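Local coordinates for SH3 domain-containing protein (Dictyostelium discoideum, PDB 4NQI) that drives membrane remodelling in osmoregulation, phagocytosis and cytokinesis, with an N-terminal I-BAR domain that probably binds phosphoinositides, at residues B[22-27]-B[120-125]; B[37-42]-B[105-110]. All coordinates share one frame; numbering follows the deposited sequence.

Both contacts join helix 15-64 to helix 72-140, two long helices that run antiparallel in the elongated bundle of the I-BAR (IRSp53/MIM homology) domain. Along the chain the order is 22-27, 37-42, 105-110, 120-125, so contact 2 falls within the span that contact 1 brackets. Each helix moves on by 15 residues from one contact to the other, so the pairing keeps step. The centres lie about 22 Å apart and the nearest atoms about 9 Å, without touching. Contact 2 sits nearer the middle of the chain, contact 1 farther out. In both, the first helix also meets the second subunit, so helix 15-64 serves both the bundle and the dimer.

Contact 1: residues B[22-27]-B[120-125]; sequences KTINNL and TFEKNY
Ile24 reaches from helix 15-64 to two aromatic side chains one turn apart on helix 72-140, Phe121 and Tyr125. Ile24 CD1 lies in the plane of the Phe121 ring at its edge, 3.7 Å from Phe121 CE2, and the two side chains cross at about a right angle. Behind the methyl, Ile24 CG1 also lies 4.0 Å from Phe121 CE2. With chi2 at 170° the branch is stretched out, which carries CD1 far enough to meet Tyr125 CD2 at 4.3 Å as well. The other branch, Ile24 CG2, faces the aliphatic part of an acid, 4.2 Å from Glu122 CG. On the backbone side, the short segments run nearly antiparallel at 149°, their axes 11.1 Å apart. Phe121 also touches Val180 of helix 152-224, and Tyr125 touches Lys176, which ties this pair to the third long helix of the I-BAR bundle. An alanine here would lose both branches and would probably leave the Phe121 edge and Tyr125 CD2 without the methyl that meets them. No hydrogen bond crosses between the segments, so their direct association rests on van der Waals contact of one isoleucine with two rings and a glutamate's methylene.

Contact 2: residues B[37-42]-B[105-110]; sequences EVIKAA and TPNKQA
Ile39 and Asn107 meet where helix 15-64 packs against helix 72-140 in the antiparallel helical bundle of the I-BAR domain. Ile39 is the side chain to follow. Its CB points toward helix 72-140 and splits the chain into two branches that find different partners. The short branch, CG2, stands anti to the backbone N and comes 4.3 Å from Lys108 CD, so it meets the hydrocarbon part of a lysine at the exposed margin. The longer branch starts at CG1, which serves as a spacer. It then bends instead of running on straight, with chi2 at -76°, and this turn delivers CD1 to the residue before the lysine. There CD1 rests 3.8 Å from Asn107 CB and 3.9 Å from Asn107 OD1. The methyl also approaches the backbone, 4.0 Å from Lys108 N. Ile39 touches Ile104 and Ile111 of the same partner helix too, which extends the apolar surroundings along it.

Asn107 is a buried residue whose amide has its main polar partner elsewhere: ND2 is hydrogen-bonded to Gln194 of helix 152-224, and also to a bound PEG molecule probably left from crystallisation. One residue thus offers CB and OD1 to the isoleucine methyl and ND2 to the third long helix. Val38 and Ala42 pack on Thr62 and Leu59 of the second subunit, respectively. Helix 72-140 is kinked at Pro106, whose N has no hydrogen to give to the turn before, and the backbone bonding continues, with Ala110 N 3.1 Å from Pro106 O.

Contact 1: residues B[22-27]-B[120-125]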
loop_
_atom_site.group_PDB
_atom_site.type_symbol
_atom_site.label_atom_id
_atom_site.label_comp_id
_atom_site.label_asym_id
_atom_site.label_seq_id
_atom_site.Cartn_x
_atom_site.Cartn_y
_atom_site.Cartn_z
ATOM N N LYS B 22 18.240 27.845 -23.525
ATOM C CA LYS B 22 17.451 27.639 -22.313
ATOM C C LYS B 22 17.205 26.156 -22.040
ATOM O O LYS B 22 17.247 25.718 -20.887
ATOM C CB LYS B 22 16.113 28.381 -22.394
ATOM C CG LYS B 22 15.326 28.342 -21.090
ATOM N N THR B 23 16.945 25.392 -23.100
ATOM C CA THR B 23 16.726 23.951 -22.979
ATOM C C THR B 23 18.026 23.243 -22.588
ATOM O O THR B 23 18.016 22.286 -21.807
ATOM C CB THR B 23 16.186 23.346 -24.291
ATOM O OG1 THR B 23 15.086 24.132 -24.768
ATOM C CG2 THR B 23 15.723 21.911 -24.072
ATOM N N ILE B 24 19.140 23.718 -23.143
ATOM C CA ILE B 24 20.461 23.193 -22.809
ATOM C C ILE B 24 20.791 23.451 -21.336
ATOM O O ILE B 24 21.261 22.552 -20.634
ATOM C CB ILE B 24 21.559 23.794 -23.721
ATOM C CG1 ILE B 24 21.463 23.205 -25.132
ATOM C CG2 ILE B 24 22.944 23.531 -23.152
ATOM C CD1 ILE B 24 22.340 23.911 -26.157
ATOM N N ASN B 25 20.536 24.672 -20.871
ATOM C CA ASN B 25 20.754 25.013 -19.466
ATOM C C ASN B 25 19.917 24.139 -18.533
ATOM O O ASN B 25 20.404 23.684 -17.498
ATOM C CB ASN B 25 20.469 26.497 -19.209
ATOM C CG ASN B 25 20.881 26.939 -17.812
ATOM O OD1 ASN B 25 22.071 27.059 -17.514
ATOM N ND2 ASN B 25 19.898 27.189 -16.951
ATOM N N ASN B 26 18.665 23.897 -18.912
ATOM C CA ASN B 26 17.761 23.079 -18.107
ATOM C C ASN B 26 18.266 21.647 -17.913
ATOM O O ASN B 26 18.212 21.108 -16.807
ATOM C CB ASN B 26 16.362 23.058 -18.733
ATOM C CG ASN B 26 15.293 22.597 -17.759
ATOM O OD1 ASN B 26 15.305 22.971 -16.587
ATOM N ND2 ASN B 26 14.364 21.775 -18.239
ATOM N N LEU B 27 18.764 21.042 -18.989
ATOM C CA LEU B 27 19.203 19.646 -18.963
ATOM C C LEU B 27 20.566 19.459 -18.303
ATOM O O LEU B 27 20.859 18.396 -17.751
ATOM C CB LEU B 27 19.228 19.073 -20.383
ATOM C CG LEU B 27 17.859 18.822 -21.017
ATOM C CD1 LEU B 27 17.961 18.740 -22.531
ATOM C CD2 LEU B 27 17.271 17.539 -20.462
ATOM N N THR B 120 28.052 16.787 -24.570
ATOM C CA THR B 120 28.485 16.568 -25.946
ATOM C C THR B 120 27.730 17.454 -26.934
ATOM O O THR B 120 28.339 18.074 -27.807
ATOM C CB THR B 120 28.308 15.094 -26.360
ATOM O OG1 THR B 120 28.983 14.244 -25.422
ATOM C CG2 THR B 120 28.871 14.857 -27.753
ATOM N N PHE B 121 26.407 17.505 -26.795
ATOM C CA PHE B 121 25.568 18.316 -27.674
ATOM C C PHE B 121 25.949 19.791 -27.594
ATOM O O PHE B 121 25.950 20.494 -28.605
ATOM C CB PHE B 121 24.085 18.138 -27.330
ATOM C CG PHE B 121 23.163 19.004 -28.148
ATOM C CD1 PHE B 121 22.687 18.569 -29.375
ATOM C CD2 PHE B 121 22.767 20.253 -27.686
ATOM C CE1 PHE B 121 21.843 19.366 -30.130
ATOM C CE2 PHE B 121 21.924 21.052 -28.437
ATOM C CZ PHE B 121 21.461 20.607 -29.658
ATOM N N GLU B 122 26.257 20.254 -26.385
ATOM C CA GLU B 122 26.637 21.645 -26.171
ATOM C C GLU B 122 27.971 21.949 -26.845
ATOM O O GLU B 122 28.133 23.002 -27.462
ATOM C CB GLU B 122 26.716 21.967 -24.676
ATOM C CG GLU B 122 26.963 23.443 -24.381
ATOM C CD GLU B 122 27.201 23.727 -22.908
ATOM O OE1 GLU B 122 27.713 22.835 -22.198
ATOM O OE2 GLU B 122 26.879 24.850 -22.463
ATOM N N LYS B 123 28.919 21.023 -26.721
ATOM C CA LYS B 123 30.226 21.155 -27.364
ATOM C C LYS B 123 30.060 21.342 -28.870
ATOM O O LYS B 123 30.525 22.333 -29.439
ATOM C CB LYS B 123 31.087 19.918 -27.083
ATOM N N ASN B 124 29.386 20.384 -29.502
ATOM C CA ASN B 124 29.087 20.442 -30.929
ATOM C C ASN B 124 28.250 21.659 -31.320
ATOM O O ASN B 124 28.272 22.089 -32.474
ATOM C CB ASN B 124 28.382 19.159 -31.377
ATOM C CG ASN B 124 29.334 17.986 -31.519
ATOM O OD1 ASN B 124 30.487 18.048 -31.089
ATOM N ND2 ASN B 124 28.853 16.906 -32.126
ATOM N N TYR B 125 27.504 22.203 -30.363
ATOM C CA TYR B 125 26.707 23.399 -30.615
ATOM C C TYR B 125 27.599 24.631 -30.733
ATOM O O TYR B 125 27.430 25.437 -31.649
ATOM C CB TYR B 125 25.649 23.610 -29.527
ATOM C CG TYR B 125 24.638 24.670 -29.891
ATOM C CD1 TYR B 125 23.729 24.455 -30.916
ATOM C CD2 TYR B 125 24.599 25.888 -29.225
ATOM C CE1 TYR B 125 22.808 25.417 -31.266
ATOM C CE2 TYR B 125 23.674 26.859 -29.568
ATOM C CZ TYR B 125 22.782 26.614 -30.591
ATOM O OH TYR B 125 21.856 27.566 -30.948
#

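Contact 2: residues B[37-42]-B[105-110]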
loop_
_atom_site.group_PDB
_atom_site.type_symbol
_atom_site.label_atom_id
_atom_site.label_comp_id
_atom_site.label_asym_id
_atom_site.label_seq_id
_atom_site.Cartn_x
_atom_site.Cartn_y
_atom_site.Cartn_z
ATOM N N GLU B 37 16.680 14.109 -6.650
ATOM C CA GLU B 37 15.885 14.211 -5.428
ATOM C C GLU B 37 14.729 13.215 -5.454
ATOM O O GLU B 37 14.407 12.604 -4.435
ATOM C CB GLU B 37 15.346 15.632 -5.249
ATOM C CG GLU B 37 16.407 16.660 -4.898
ATOM C CD GLU B 37 17.103 16.361 -3.584
ATOM O OE1 GLU B 37 16.412 16.264 -2.548
ATOM O OE2 GLU B 37 18.344 16.221 -3.589
ATOM N N VAL B 38 14.108 13.061 -6.624
ATOM C CA VAL B 38 13.036 12.086 -6.819
ATOM C C VAL B 38 13.534 10.663 -6.543
ATOM O O VAL B 38 12.826 9.854 -5.939
ATOM C CB VAL B 38 12.453 12.172 -8.249
ATOM C CG1 VAL B 38 11.423 11.078 -8.484
ATOM C CG2 VAL B 38 11.837 13.546 -8.497
ATOM N N ILE B 39 14.759 10.374 -6.981
ATOM C CA ILE B 39 15.387 9.074 -6.749
ATOM C C ILE B 39 15.591 8.819 -5.252
ATOM O O ILE B 39 15.186 7.774 -4.736
ATOM C CB ILE B 39 16.751 8.964 -7.472
ATOM C CG1 ILE B 39 16.590 9.168 -8.984
ATOM C CG2 ILE B 39 17.406 7.622 -7.181
ATOM C CD1 ILE B 39 15.999 7.976 -9.718
ATOM N N LYS B 40 16.222 9.774 -4.567
ATOM C CA LYS B 40 16.427 9.695 -3.120
ATOM C C LYS B 40 15.105 9.496 -2.394
ATOM O O LYS B 40 14.989 8.652 -1.504
ATOM C CB LYS B 40 17.082 10.975 -2.598
ATOM C CG LYS B 40 18.518 11.205 -3.046
ATOM C CD LYS B 40 19.018 12.548 -2.529
ATOM N N ALA B 41 14.112 10.291 -2.779
ATOM C CA ALA B 41 12.783 10.202 -2.187
ATOM C C ALA B 41 12.150 8.836 -2.448
ATOM O O ALA B 41 11.557 8.235 -1.548
ATOM C CB ALA B 41 11.901 11.310 -2.717
ATOM N N ALA B 42 12.280 8.347 -3.679
ATOM C CA ALA B 42 11.741 7.039 -4.044
ATOM C C ALA B 42 12.465 5.910 -3.314
ATOM O O ALA B 42 11.851 4.906 -2.951
ATOM C CB ALA B 42 11.808 6.832 -5.550
ATOM N N THR B 105 17.295 2.356 -9.706
ATOM C CA THR B 105 18.602 2.046 -10.291
ATOM C C THR B 105 18.727 2.414 -11.786
ATOM O O THR B 105 19.724 3.016 -12.186
ATOM C CB THR B 105 19.018 0.570 -10.043
ATOM O OG1 THR B 105 18.815 0.234 -8.663
ATOM C CG2 THR B 105 20.477 0.354 -10.404
ATOM N N PRO B 106 17.724 2.059 -12.618
ATOM C CA PRO B 106 17.860 2.427 -14.035
ATOM C C PRO B 106 17.793 3.933 -14.315
ATOM O O PRO B 106 18.431 4.382 -15.267
ATOM C CB PRO B 106 16.671 1.724 -14.697
ATOM C CG PRO B 106 16.322 0.617 -13.774
ATOM C CD PRO B 106 16.580 1.154 -12.405
ATOM N N ASN B 107 17.039 4.696 -13.528
ATOM C CA ASN B 107 16.947 6.138 -13.768
ATOM C C ASN B 107 18.140 6.894 -13.189
ATOM O O ASN B 107 18.521 7.949 -13.700
ATOM C CB ASN B 107 15.631 6.713 -13.239
ATOM C CG ASN B 107 15.219 7.988 -13.957
ATOM O OD1 ASN B 107 15.298 9.086 -13.401
ATOM N ND2 ASN B 107 14.781 7.847 -15.207
ATOM N N LYS B 108 18.721 6.350 -12.124
ATOM C CA LYS B 108 19.955 6.886 -11.558
ATOM C C LYS B 108 21.053 6.857 -12.620
ATOM O O LYS B 108 21.782 7.836 -12.809
ATOM C CB LYS B 108 20.364 6.066 -10.333
ATOM C CG LYS B 108 21.501 6.653 -9.513
ATOM C CD LYS B 108 21.413 6.199 -8.059
ATOM C CE LYS B 108 21.374 4.683 -7.943
ATOM N NZ LYS B 108 21.126 4.245 -6.539
ATOM N N GLN B 109 21.149 5.731 -13.322
ATOM C CA GLN B 109 22.108 5.570 -14.412
ATOM C C GLN B 109 21.783 6.514 -15.567
ATOM O O GLN B 109 22.678 7.102 -16.178
ATOM C CB GLN B 109 22.089 4.124 -14.907
ATOM C CG GLN B 109 23.030 3.852 -16.064
ATOM C CD GLN B 109 24.483 3.972 -15.665
ATOM O OE1 GLN B 109 25.309 4.490 -16.418
ATOM N NE2 GLN B 109 24.807 3.486 -14.472
ATOM N N ALA B 110 20.493 6.651 -15.857
ATOM C CA ALA B 110 20.029 7.489 -16.958
ATOM C C ALA B 110 20.319 8.975 -16.722
ATOM O O ALA B 110 20.643 9.702 -17.663
ATOM C CB ALA B 110 18.545 7.261 -17.198
#